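Local coordinates for protein nicastrin (Dictyostelium purpureum, PDB 4R12) that probably serves as the large extracellular, putative substrate-recruiting subunit of gamma-secretase, the complex that cleaves proteins such as Notch receptors within the membrane, at residues Tyr19-Cys24 with Pro142-Asp147; Leu47-Asp52 with Ala153-Ser158; Leu72-Phe77 with Ile94-Asp99; Thr100-Pro105 with Tyr414-Asn419. One frame throughout, in Å; residues are numbered along the deposited sequence.

Contact 1. Residues Tyr19-Cys24 with Pro142-Asp147; sequences YSSYPC and PIFAID
The Phe144 ring carries Pro23 over the centre of one face, where Pro23 CB stands 4.2 Å from the ring centroid and only 9° off the normal, a CH-pi contact. At the rim, near the ring plane, Ser21 OG comes 3.5 Å from Phe144 CD2. The Tyr22 ring has Ser20 C over the rim of one face and Ile146 C at its edge. With CG anti to the carbonyl carbon (chi1 -45°), it lies along the Ala145-Asp147 backbone, CD2 near Ala145 O and CE2 near Asp147 N, until Tyr22 OH is 3.6 Å from Asp147 CB. With an alanine in its place that backbone would probably lose its aromatic cover and be more open to water.

Strands 21-29 and 143-146 run antiparallel. Tyr22 N gives to Ala145 O at 2.8 Å and Ala145 N to Tyr22 O at 2.9 Å; Cys24 N adds a bond to Ile143 O at 2.8 Å. Asp147 then caps helix 148-160, its OD1 meeting Thr150. Pro23 and Phe144 are a non-hydrogen-bonded pair, so a proline, which has no N-H, costs no bond to strand 143-146; the pair is thus held by backbone bonds, with the Cys24-Cys36 disulfide close by.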
# COMPACT_ATOMS: atom_id res chain seq x y z
N TYR A 19 13.94 -19.56 5.52
CA TYR A 19 12.77 -18.99 6.21
C TYR A 19 12.38 -17.63 5.66
O TYR A 19 11.20 -17.30 5.59
CB TYR A 19 13.03 -18.89 7.71
CG TYR A 19 13.28 -20.23 8.37
CD1 TYR A 19 12.22 -21.02 8.82
CD2 TYR A 19 14.58 -20.72 8.54
CE1 TYR A 19 12.45 -22.25 9.42
CE2 TYR A 19 14.81 -21.95 9.14
CZ TYR A 19 13.75 -22.71 9.58
OH TYR A 19 13.99 -23.93 10.18
N SER A 20 13.37 -16.85 5.28
CA SER A 20 13.09 -15.56 4.68
C SER A 20 12.84 -15.75 3.21
O SER A 20 13.68 -15.41 2.39
CB SER A 20 14.22 -14.59 4.90
OG SER A 20 14.63 -14.61 6.25
N SER A 21 11.68 -16.31 2.90
CA SER A 21 11.21 -16.47 1.52
C SER A 21 9.89 -15.73 1.30
O SER A 21 9.05 -15.63 2.22
CB SER A 21 11.04 -17.95 1.17
OG SER A 21 9.84 -18.46 1.71
N TYR A 22 9.70 -15.23 0.08
CA TYR A 22 8.59 -14.34 -0.22
C TYR A 22 7.84 -14.86 -1.45
O TYR A 22 8.27 -14.66 -2.58
CB TYR A 22 9.09 -12.92 -0.45
CG TYR A 22 10.11 -12.46 0.58
CD1 TYR A 22 9.72 -12.10 1.86
CD2 TYR A 22 11.46 -12.38 0.26
CE1 TYR A 22 10.66 -11.68 2.81
CE2 TYR A 22 12.40 -11.96 1.21
CZ TYR A 22 11.99 -11.61 2.48
OH TYR A 22 12.91 -11.18 3.42
N PRO A 23 6.70 -15.52 -1.22
CA PRO A 23 5.99 -16.21 -2.31
C PRO A 23 5.17 -15.28 -3.20
O PRO A 23 4.68 -14.22 -2.76
CB PRO A 23 5.08 -17.17 -1.56
CG PRO A 23 4.78 -16.46 -0.26
CD PRO A 23 6.04 -15.68 0.08
N CYS A 24 5.05 -15.67 -4.45
CA CYS A 24 4.01 -15.19 -5.33
C CYS A 24 2.71 -15.92 -4.99
O CYS A 24 2.70 -17.14 -4.93
CB CYS A 24 4.40 -15.42 -6.79
SG CYS A 24 3.09 -15.09 -7.98
N PRO A 142 5.08 -22.41 -8.76
CA PRO A 142 5.35 -21.39 -7.74
C PRO A 142 6.56 -20.52 -8.08
O PRO A 142 7.51 -20.96 -8.74
CB PRO A 142 5.60 -22.22 -6.48
CG PRO A 142 6.19 -23.50 -7.01
CD PRO A 142 5.51 -23.75 -8.32
N ILE A 143 6.50 -19.27 -7.63
CA ILE A 143 7.62 -18.36 -7.74
C ILE A 143 7.89 -17.76 -6.36
O ILE A 143 6.98 -17.22 -5.72
CB ILE A 143 7.37 -17.23 -8.79
CG1 ILE A 143 6.90 -17.83 -10.12
CG2 ILE A 143 8.64 -16.41 -9.01
CD1 ILE A 143 6.71 -16.80 -11.25
N PHE A 144 9.12 -17.90 -5.89
CA PHE A 144 9.56 -17.26 -4.63
C PHE A 144 10.69 -16.29 -4.87
O PHE A 144 11.63 -16.58 -5.63
CB PHE A 144 10.06 -18.30 -3.61
CG PHE A 144 9.00 -19.15 -2.97
CD1 PHE A 144 8.05 -19.81 -3.73
CD2 PHE A 144 9.00 -19.36 -1.61
CE1 PHE A 144 7.11 -20.64 -3.13
CE2 PHE A 144 8.06 -20.19 -1.00
CZ PHE A 144 7.11 -20.82 -1.77
N ALA A 145 10.66 -15.15 -4.17
CA ALA A 145 11.86 -14.38 -3.95
C ALA A 145 12.46 -14.80 -2.60
O ALA A 145 11.77 -15.37 -1.76
CB ALA A 145 11.57 -12.88 -3.97
N ILE A 146 13.74 -14.51 -2.42
CA ILE A 146 14.43 -14.84 -1.17
C ILE A 146 15.29 -13.65 -0.77
O ILE A 146 15.65 -12.84 -1.62
CB ILE A 146 15.31 -16.11 -1.31
CG1 ILE A 146 16.05 -16.11 -2.65
CG2 ILE A 146 14.45 -17.38 -1.16
CD1 ILE A 146 17.04 -17.23 -2.78
N ASP A 147 15.61 -13.55 0.52
CA ASP A 147 16.33 -12.37 1.00
C ASP A 147 17.77 -12.34 0.52
O ASP A 147 18.23 -13.25 -0.18
CB ASP A 147 16.26 -12.26 2.53
CG ASP A 147 17.15 -13.28 3.26
OD1 ASP A 147 17.89 -14.05 2.63
OD2 ASP A 147 17.11 -13.29 4.50
O HOH W 1 4.35 -19.30 -5.46

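Contact 2. Residues Leu47-Asp52 with Ala153-Ser158; sequences LYLIDD and AIRNVS
Arg155, Val157 and Ser158 face Leu47, Leu49 and Asp51 where helix 148-160 lies across strand 43-50, the helix-on-sheet packing of the alpha/beta small lobe. The two short axes approach to 8.0 Å at 103°, so the helix passes nearly square over the strand.

Arg155 comes first. Its CG is anti to the backbone N (chi1 -175°) and the chain bends at chi3, which carries the guanidinium past Leu49 toward the strand's end; on the way Arg155 CG passes 4.3 Å from Leu49 CD2. NH1 does not touch the Asp51 carboxylate; instead a water accepts from Arg155 NH1 and donates to Asp51 OD2. Each charge has direct salt bridges elsewhere: Arg155 NE to Asp99, Arg155 NH2 to Asp73, and Asp51 OD1 to Arg162. A long, flexible arginine suits a place where two carboxylates, and a third through water, lie around one guanidinium.

Val157 then sets its CG2 3.9 Å from Leu47 CD1, the two side chains crossing obliquely. Ser158 is small enough to let the helix come close: its CB lies 4.1 Å from Leu47 CB, and its OG presses to 3.1 Å from Leu49 CB. Beside it a second water joins the backbones, accepting from Leu49 N at 2.9 Å and donating to Ser158 O.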
# COMPACT_ATOMS: atom_id res chain seq x y z
N LEU A 47 18.18 -27.26 -9.37
CA LEU A 47 18.42 -25.82 -9.49
C LEU A 47 19.20 -25.52 -10.76
O LEU A 47 20.24 -26.12 -11.02
CB LEU A 47 19.17 -25.29 -8.27
CG LEU A 47 18.45 -25.35 -6.92
CD1 LEU A 47 19.35 -24.82 -5.83
CD2 LEU A 47 17.15 -24.56 -6.98
N TYR A 48 18.68 -24.60 -11.57
CA TYR A 48 19.37 -24.15 -12.78
C TYR A 48 19.44 -22.63 -12.78
O TYR A 48 18.40 -21.97 -12.76
CB TYR A 48 18.68 -24.66 -14.04
CG TYR A 48 19.32 -24.16 -15.32
CD1 TYR A 48 18.98 -22.92 -15.86
CD2 TYR A 48 20.27 -24.93 -15.99
CE1 TYR A 48 19.57 -22.46 -17.03
CE2 TYR A 48 20.86 -24.47 -17.16
CZ TYR A 48 20.50 -23.24 -17.67
OH TYR A 48 21.09 -22.79 -18.83
N LEU A 49 20.65 -22.08 -12.84
CA LEU A 49 20.86 -20.63 -12.72
C LEU A 49 20.92 -19.90 -14.05
O LEU A 49 21.72 -20.23 -14.92
CB LEU A 49 22.15 -20.35 -11.94
CG LEU A 49 22.60 -18.89 -11.88
CD1 LEU A 49 21.63 -18.05 -11.06
CD2 LEU A 49 24.00 -18.81 -11.31
N ILE A 50 20.06 -18.90 -14.21
CA ILE A 50 20.17 -17.97 -15.31
C ILE A 50 20.66 -16.63 -14.78
O ILE A 50 19.95 -15.96 -14.03
CB ILE A 50 18.83 -17.78 -16.04
CG1 ILE A 50 18.40 -19.09 -16.71
CG2 ILE A 50 18.94 -16.68 -17.08
CD1 ILE A 50 17.14 -18.95 -17.53
N ASP A 51 21.89 -16.26 -15.14
CA ASP A 51 22.50 -15.01 -14.66
C ASP A 51 23.21 -14.25 -15.78
O ASP A 51 23.83 -13.21 -15.56
CB ASP A 51 23.47 -15.29 -13.50
CG ASP A 51 24.69 -16.10 -13.94
OD1 ASP A 51 24.71 -16.63 -15.07
OD2 ASP A 51 25.64 -16.22 -13.13
N ASP A 52 23.12 -14.79 -16.99
CA ASP A 52 23.66 -14.13 -18.18
C ASP A 52 22.99 -14.68 -19.44
O ASP A 52 22.26 -15.67 -19.38
CB ASP A 52 25.18 -14.27 -18.27
CG ASP A 52 25.66 -15.71 -18.12
OD1 ASP A 52 24.98 -16.64 -18.59
OD2 ASP A 52 26.74 -15.91 -17.52
N ALA A 153 23.71 -17.47 -1.09
CA ALA A 153 23.98 -18.89 -0.92
C ALA A 153 23.37 -19.71 -2.06
O ALA A 153 24.00 -20.61 -2.60
CB ALA A 153 23.47 -19.36 0.43
N ILE A 154 22.14 -19.37 -2.45
CA ILE A 154 21.45 -20.10 -3.52
C ILE A 154 22.05 -19.81 -4.90
O ILE A 154 22.05 -20.68 -5.78
CB ILE A 154 19.94 -19.75 -3.51
CG1 ILE A 154 19.31 -20.26 -2.22
CG2 ILE A 154 19.23 -20.37 -4.72
CD1 ILE A 154 19.48 -21.74 -2.03
N ARG A 155 22.56 -18.60 -5.10
CA ARG A 155 23.29 -18.28 -6.33
C ARG A 155 24.54 -19.15 -6.42
O ARG A 155 24.89 -19.63 -7.50
CB ARG A 155 23.67 -16.80 -6.39
CG ARG A 155 24.33 -16.39 -7.72
CD ARG A 155 24.83 -14.94 -7.74
NE ARG A 155 23.76 -13.95 -7.61
CZ ARG A 155 23.25 -13.25 -8.62
NH1 ARG A 155 23.70 -13.43 -9.86
NH2 ARG A 155 22.28 -12.36 -8.39
N ASN A 156 25.17 -19.37 -5.29
CA ASN A 156 26.35 -20.20 -5.21
C ASN A 156 26.08 -21.64 -5.63
O ASN A 156 26.64 -22.12 -6.58
CB ASN A 156 26.90 -20.14 -3.80
CG ASN A 156 28.22 -20.84 -3.65
OD1 ASN A 156 29.05 -20.80 -4.53
ND2 ASN A 156 28.41 -21.48 -2.55
N VAL A 157 25.19 -22.32 -4.94
CA VAL A 157 24.90 -23.71 -5.25
C VAL A 157 24.28 -23.95 -6.61
O VAL A 157 24.57 -24.92 -7.26
CB VAL A 157 24.04 -24.36 -4.19
CG1 VAL A 157 24.72 -24.27 -2.85
CG2 VAL A 157 22.70 -23.70 -4.16
N SER A 158 23.41 -23.03 -7.02
CA SER A 158 22.76 -23.13 -8.32
C SER A 158 23.78 -22.99 -9.45
O SER A 158 23.57 -23.49 -10.55
CB SER A 158 21.68 -22.05 -8.46
OG SER A 158 22.22 -20.83 -8.92
O HOH W 2 23.00 -23.81 -12.99
O HOH W 3 26.14 -14.59 -10.82

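Contact 3. Residues Leu72-Phe77 with Ile94-Asp99; sequences LDTNYF and IIVLTD. With NAG (2-acetamido-2-deoxy-beta-D-glucopyranose), chain C; NAG (2-acetamido-2-deoxy-beta-D-glucopyranose), chain D.
Leu72 and Val96 are paired as parallel strand neighbours, with Leu72 N giving to Ile95 O at 2.8 Å and Leu97 N to Leu72 O at 3.0 Å, both bonds nearly straight. Out along the Leu72 side chain, CB lies 4.0 Å from Ile95 O, CG approaches Ile94 CG2, and CD1 closes to 3.6 Å from the same Ile94 CG2. The other branch, CD2, turns to Ile50 of strand 43-50, so the fork of the leucine spans from one flanking strand to the other.

Past the strand the chain turns back. Asp73 OD1 accepts from Asn75 N in an Asx turn, the carboxylate's other oxygen being salt-bridged to Arg155. Phe77, with CG anti to its own N (chi1 -179°), then lays one ring face against Val96, whose CG2 stands 3.7 Å from the ring centroid in a CH-pi contact. Two waters donate to Leu97 O; one accepts from Thr74 N, the other also bonds Thr74 OG1.

Tyr76 takes no part in the strand pairing. O6 of a sugar (NAG, chain C) lies over one face of its ring, offset toward the rim, with C6 beyond the rim near CD2; that O6 donates to Asn75 O at 2.9 Å, and Tyr76 OH hydrogen-bonds Asp53 OD1. A serine at Tyr76 would probably leave the sugar arm freer to turn and Asp53 without its hydroxyl partner. The second sugar (NAG, chain D) gives its N2 to Asp99 O; both are simply neighbours, N-linked to Asn78 and Asn148. Parallel strands opening into loops at their C-terminal ends suit the alpha/beta small lobe of nicastrin.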
# COMPACT_ATOMS: atom_id res chain seq x y z
N LEU A 72 16.79 -17.20 -10.92
CA LEU A 72 16.96 -16.03 -11.77
C LEU A 72 17.70 -14.89 -11.09
O LEU A 72 17.27 -14.42 -10.04
CB LEU A 72 15.60 -15.51 -12.25
CG LEU A 72 14.80 -16.33 -13.25
CD1 LEU A 72 13.43 -15.71 -13.46
CD2 LEU A 72 15.55 -16.42 -14.56
N ASP A 73 18.80 -14.46 -11.68
CA ASP A 73 19.32 -13.13 -11.39
C ASP A 73 18.19 -12.19 -11.77
O ASP A 73 17.52 -12.40 -12.79
CB ASP A 73 20.58 -12.82 -12.19
CG ASP A 73 21.14 -11.43 -11.89
OD1 ASP A 73 20.62 -10.45 -12.46
OD2 ASP A 73 22.09 -11.34 -11.09
N THR A 74 17.97 -11.15 -10.98
CA THR A 74 16.76 -10.37 -11.17
C THR A 74 16.73 -9.62 -12.51
O THR A 74 15.65 -9.25 -12.98
CB THR A 74 16.55 -9.37 -10.02
OG1 THR A 74 15.24 -8.79 -10.15
CG2 THR A 74 17.61 -8.29 -10.02
N ASN A 75 17.88 -9.42 -13.14
CA ASN A 75 17.89 -8.80 -14.47
C ASN A 75 17.13 -9.65 -15.49
O ASN A 75 16.69 -9.15 -16.53
CB ASN A 75 19.31 -8.55 -14.96
CG ASN A 75 19.77 -7.12 -14.69
OD1 ASN A 75 19.07 -6.33 -14.05
ND2 ASN A 75 20.97 -6.78 -15.18
N TYR A 76 16.96 -10.94 -15.18
CA TYR A 76 16.25 -11.85 -16.07
C TYR A 76 14.83 -12.17 -15.60
O TYR A 76 14.14 -13.00 -16.21
CB TYR A 76 17.07 -13.12 -16.25
CG TYR A 76 18.28 -12.84 -17.08
CD1 TYR A 76 19.45 -12.35 -16.50
CD2 TYR A 76 18.24 -13.00 -18.46
CE1 TYR A 76 20.56 -12.06 -17.28
CE2 TYR A 76 19.34 -12.71 -19.24
CZ TYR A 76 20.49 -12.24 -18.65
OH TYR A 76 21.58 -11.96 -19.44
N PHE A 77 14.38 -11.48 -14.56
CA PHE A 77 13.01 -11.64 -14.07
C PHE A 77 12.08 -10.54 -14.58
O PHE A 77 11.99 -9.45 -14.01
CB PHE A 77 12.98 -11.66 -12.53
CG PHE A 77 11.60 -11.84 -11.95
CD1 PHE A 77 10.86 -12.99 -12.22
CD2 PHE A 77 11.05 -10.87 -11.14
CE1 PHE A 77 9.59 -13.16 -11.68
CE2 PHE A 77 9.77 -11.03 -10.60
CZ PHE A 77 9.04 -12.18 -10.87
N ILE A 94 10.29 -21.14 -9.89
CA ILE A 94 11.32 -20.13 -10.06
C ILE A 94 11.69 -19.52 -8.72
O ILE A 94 10.83 -19.28 -7.87
CB ILE A 94 10.85 -19.02 -11.03
CG1 ILE A 94 10.73 -19.57 -12.45
CG2 ILE A 94 11.80 -17.82 -11.03
CD1 ILE A 94 10.05 -18.62 -13.41
N ILE A 95 12.99 -19.31 -8.52
CA ILE A 95 13.49 -18.56 -7.38
C ILE A 95 14.14 -17.28 -7.89
O ILE A 95 15.02 -17.33 -8.76
CB ILE A 95 14.51 -19.35 -6.56
CG1 ILE A 95 13.88 -20.64 -6.03
CG2 ILE A 95 15.06 -18.50 -5.42
CD1 ILE A 95 14.86 -21.56 -5.32
N VAL A 96 13.68 -16.15 -7.38
CA VAL A 96 14.23 -14.86 -7.80
C VAL A 96 15.19 -14.35 -6.74
O VAL A 96 14.83 -14.21 -5.56
CB VAL A 96 13.11 -13.82 -8.08
CG1 VAL A 96 13.72 -12.45 -8.42
CG2 VAL A 96 12.19 -14.32 -9.20
N LEU A 97 16.41 -14.07 -7.17
CA LEU A 97 17.47 -13.62 -6.27
C LEU A 97 17.35 -12.12 -6.02
O LEU A 97 17.03 -11.35 -6.93
CB LEU A 97 18.84 -13.95 -6.88
CG LEU A 97 19.07 -15.42 -7.26
CD1 LEU A 97 20.33 -15.54 -8.12
CD2 LEU A 97 19.18 -16.31 -6.03
N THR A 98 17.61 -11.70 -4.79
CA THR A 98 17.57 -10.28 -4.46
C THR A 98 18.91 -9.78 -3.91
O THR A 98 18.93 -8.73 -3.26
CB THR A 98 16.48 -9.96 -3.43
OG1 THR A 98 16.82 -10.58 -2.17
CG2 THR A 98 15.13 -10.50 -3.89
N ASP A 99 20.00 -10.52 -4.16
CA ASP A 99 21.32 -10.06 -3.70
C ASP A 99 21.88 -8.98 -4.64
O ASP A 99 22.80 -8.25 -4.28
CB ASP A 99 22.31 -11.23 -3.57
CG ASP A 99 22.40 -12.10 -4.82
OD1 ASP A 99 21.41 -12.19 -5.59
OD2 ASP A 99 23.48 -12.71 -5.03
C1 NAG C . 13.68 -8.15 -19.57
C2 NAG C . 14.11 -6.92 -20.36
C3 NAG C . 15.06 -7.24 -21.48
C4 NAG C . 16.23 -8.06 -21.03
C5 NAG C . 15.69 -9.29 -20.30
C6 NAG C . 16.75 -10.19 -19.73
C7 NAG C . 12.26 -5.44 -20.22
C8 NAG C . 10.94 -5.05 -20.80
N2 NAG C . 12.98 -6.28 -20.92
O3 NAG C . 15.50 -6.01 -22.02
O4 NAG C . 16.89 -8.41 -22.21
O5 NAG C . 14.80 -8.94 -19.26
O6 NAG C . 17.86 -9.52 -19.20
O7 NAG C . 12.62 -5.01 -19.17
C1 NAG D . 23.15 -7.12 -0.35
C2 NAG D . 23.05 -5.84 -1.13
C3 NAG D . 24.43 -5.35 -1.51
C4 NAG D . 25.38 -5.35 -0.32
C5 NAG D . 25.30 -6.71 0.38
C6 NAG D . 26.12 -6.82 1.63
C7 NAG D . 21.13 -5.50 -2.50
C8 NAG D . 20.54 -5.67 -3.84
N2 NAG D . 22.30 -6.06 -2.32
O3 NAG D . 24.27 -4.06 -2.06
O4 NAG D . 26.69 -5.08 -0.81
O5 NAG D . 23.97 -6.88 0.77
O6 NAG D . 25.66 -5.87 2.57
O7 NAG D . 20.57 -4.90 -1.62
O HOH W 4 15.01 -9.35 -7.25
O HOH W 5 19.32 -10.82 -8.50

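Contact 4. Residues Thr100-Pro105 with Tyr414-Asn419; sequences TKKTYP and YEQDDN. With NAG (2-acetamido-2-deoxy-beta-D-glucopyranose), chain C; NAG (2-acetamido-2-deoxy-beta-D-glucopyranose), chain D.
Lys102 meets Gln416 where two irregular loops pass each other: residues 100-105 run without helix or strand, and Tyr414-Asp417 form a type I turn that lifts Gln416 toward them, Lys101 and Gln416 standing 7.2 Å apart at their CA atoms. The Gln416 amide takes both backbone groups of Lys102. Lys102 N gives to Gln416 OE1 at 2.8 Å, and Gln416 NE2 gives to Lys102 O at 3.1 Å, the latter straight (179°), in the carbonyl plane and on a lone pair. Donor and acceptor used together fix the rotation of the amide, which suits glutamine to a place facing the backbone N-H and C=O of one residue.

The loops belong to different lobes, the small lobe and the large lobe, whose family is grouped with zinc exopeptidases, so this is a lobe-to-lobe contact. Lys102 bends at chi4 (59°) to send NZ to Tyr414 OH at 2.7 Å; NZ also meets the carbonyls of Thr74 and Phe77, so three oxygens surround a buried ammonium. Lys101 lies across the amide instead, its CB 3.6 Å from Gln416 NE2, and points NZ at Asp418 OD2 in a salt bridge modelled too short to be trusted in detail. On its other flank Lys101 CG lies 3.5 Å from C8 of a sugar (NAG, chain D).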
# COMPACT_ATOMS: atom_id res chain seq x y z
N THR A 100 21.31 -8.90 -5.84
CA THR A 100 21.56 -7.78 -6.75
C THR A 100 20.22 -7.15 -7.16
O THR A 100 19.17 -7.78 -7.02
CB THR A 100 22.29 -8.21 -8.02
OG1 THR A 100 21.48 -9.15 -8.75
CG2 THR A 100 23.65 -8.85 -7.69
N LYS A 101 20.27 -5.92 -7.65
CA LYS A 101 19.08 -5.19 -8.09
C LYS A 101 19.00 -5.18 -9.61
O LYS A 101 19.98 -5.52 -10.27
CB LYS A 101 19.11 -3.74 -7.60
CG LYS A 101 18.88 -3.53 -6.12
CD LYS A 101 19.05 -2.04 -5.80
CE LYS A 101 18.85 -1.74 -4.32
NZ LYS A 101 17.42 -1.53 -4.02
N LYS A 102 17.87 -4.77 -10.16
CA LYS A 102 17.80 -4.60 -11.62
C LYS A 102 18.61 -3.37 -12.02
O LYS A 102 18.60 -2.37 -11.32
CB LYS A 102 16.36 -4.45 -12.11
CG LYS A 102 15.59 -5.76 -12.22
CD LYS A 102 14.23 -5.53 -12.88
CE LYS A 102 13.61 -6.86 -13.35
NZ LYS A 102 13.42 -7.83 -12.22
N THR A 103 19.29 -3.45 -13.15
CA THR A 103 20.07 -2.32 -13.65
C THR A 103 19.26 -1.45 -14.62
O THR A 103 19.80 -0.57 -15.28
CB THR A 103 21.34 -2.79 -14.36
OG1 THR A 103 20.98 -3.66 -15.44
CG2 THR A 103 22.24 -3.54 -13.38
N TYR A 104 17.96 -1.71 -14.70
CA TYR A 104 17.09 -0.94 -15.59
C TYR A 104 15.76 -0.65 -14.92
O TYR A 104 15.38 -1.35 -13.98
CB TYR A 104 16.89 -1.69 -16.92
CG TYR A 104 16.38 -3.11 -16.79
CD1 TYR A 104 15.02 -3.38 -16.66
CD2 TYR A 104 17.27 -4.19 -16.85
CE1 TYR A 104 14.54 -4.69 -16.57
CE2 TYR A 104 16.80 -5.51 -16.76
CZ TYR A 104 15.44 -5.75 -16.62
OH TYR A 104 14.96 -7.04 -16.54
N PRO A 105 15.03 0.37 -15.41
CA PRO A 105 13.71 0.64 -14.81
C PRO A 105 12.74 -0.50 -15.11
O PRO A 105 12.78 -1.09 -16.19
CB PRO A 105 13.25 1.93 -15.51
CG PRO A 105 14.44 2.44 -16.28
CD PRO A 105 15.31 1.26 -16.55
N TYR A 414 6.61 -2.62 -7.42
CA TYR A 414 7.71 -3.57 -7.54
C TYR A 414 8.67 -3.45 -6.34
O TYR A 414 8.82 -2.37 -5.78
CB TYR A 414 8.45 -3.33 -8.86
CG TYR A 414 9.61 -4.27 -9.09
CD1 TYR A 414 9.40 -5.64 -9.24
CD2 TYR A 414 10.91 -3.79 -9.18
CE1 TYR A 414 10.47 -6.52 -9.44
CE2 TYR A 414 11.98 -4.65 -9.40
CZ TYR A 414 11.75 -6.01 -9.52
OH TYR A 414 12.83 -6.85 -9.72
N GLU A 415 9.30 -4.57 -5.98
CA GLU A 415 10.18 -4.65 -4.79
C GLU A 415 11.30 -3.63 -4.78
O GLU A 415 11.75 -3.21 -3.72
CB GLU A 415 10.79 -6.06 -4.68
CG GLU A 415 11.45 -6.52 -5.97
CD GLU A 415 12.43 -7.67 -5.80
OE1 GLU A 415 13.01 -7.82 -4.71
OE2 GLU A 415 12.62 -8.43 -6.76
N GLN A 416 11.78 -3.22 -5.96
CA GLN A 416 12.86 -2.25 -6.03
C GLN A 416 12.41 -0.80 -5.77
O GLN A 416 13.22 0.11 -5.80
CB GLN A 416 13.57 -2.34 -7.38
CG GLN A 416 15.00 -1.80 -7.35
CD GLN A 416 15.86 -2.33 -8.49
OE1 GLN A 416 15.75 -3.50 -8.87
NE2 GLN A 416 16.72 -1.47 -9.02
N ASP A 417 11.12 -0.60 -5.50
CA ASP A 417 10.63 0.69 -5.05
C ASP A 417 10.92 0.79 -3.55
O ASP A 417 10.02 0.66 -2.71
CB ASP A 417 9.13 0.85 -5.35
CG ASP A 417 8.60 2.23 -5.01
OD1 ASP A 417 9.41 3.13 -4.68
OD2 ASP A 417 7.36 2.42 -5.08
N ASP A 418 12.19 1.02 -3.24
CA ASP A 418 12.67 0.93 -1.86
C ASP A 418 13.37 2.24 -1.43
O ASP A 418 13.22 3.27 -2.11
CB ASP A 418 13.61 -0.28 -1.71
CG ASP A 418 14.82 -0.21 -2.63
OD1 ASP A 418 15.14 0.88 -3.17
OD2 ASP A 418 15.47 -1.26 -2.82
N ASN A 419 14.14 2.19 -0.35
CA ASN A 419 14.70 3.44 0.19
C ASN A 419 15.66 4.11 -0.78
O ASN A 419 15.82 5.33 -0.73
CB ASN A 419 15.38 3.23 1.58
CG ASN A 419 16.60 2.29 1.55
OD1 ASN A 419 17.10 1.89 0.50
ND2 ASN A 419 17.08 1.94 2.74
C1 NAG C . 13.68 -8.15 -19.57
C2 NAG C . 14.11 -6.92 -20.36
C3 NAG C . 15.06 -7.24 -21.48
C4 NAG C . 16.23 -8.06 -21.03
C5 NAG C . 15.69 -9.29 -20.30
C6 NAG C . 16.75 -10.19 -19.73
C7 NAG C . 12.26 -5.44 -20.22
C8 NAG C . 10.94 -5.05 -20.80
N2 NAG C . 12.98 -6.28 -20.92
O3 NAG C . 15.50 -6.01 -22.02
O4 NAG C . 16.89 -8.41 -22.21
O5 NAG C . 14.80 -8.94 -19.26
O6 NAG C . 17.86 -9.52 -19.20
O7 NAG C . 12.62 -5.01 -19.17
C1 NAG D . 23.15 -7.12 -0.35
C2 NAG D . 23.05 -5.84 -1.13
C3 NAG D . 24.43 -5.35 -1.51
C4 NAG D . 25.38 -5.35 -0.32
C5 NAG D . 25.30 -6.71 0.38
C6 NAG D . 26.12 -6.82 1.63
C7 NAG D . 21.13 -5.50 -2.50
C8 NAG D . 20.54 -5.67 -3.84
N2 NAG D . 22.30 -6.06 -2.32
O3 NAG D . 24.27 -4.06 -2.06
O4 NAG D . 26.69 -5.08 -0.81
O5 NAG D . 23.97 -6.88 0.77
O6 NAG D . 25.66 -5.87 2.57
O7 NAG D . 20.57 -4.90 -1.62

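Contacts 1, 2 and 3 belong to one alpha/beta neighbourhood, and contact 4 ties it to the large lobe. Strands 143-146 and 90-96 are adjacent, so contacts 1 and 3 (centres about 11 Å apart) meet through Phe144 O and Val96 N, 2.7 Å apart. Contact 2 lies about 9 Å from contact 3 between centres, the link being Arg155 NE to Asp99 OD2 at 2.9 Å. Contact 3 reaches contact 4 by Thr74 O to Lys102 NZ at 2.8 Å, and both touch the same two sugars, which mark glycosylation at the surface rather than a binding pocket. Contacts 1 and 4 do not touch, their nearest atoms being about 5 Å apart.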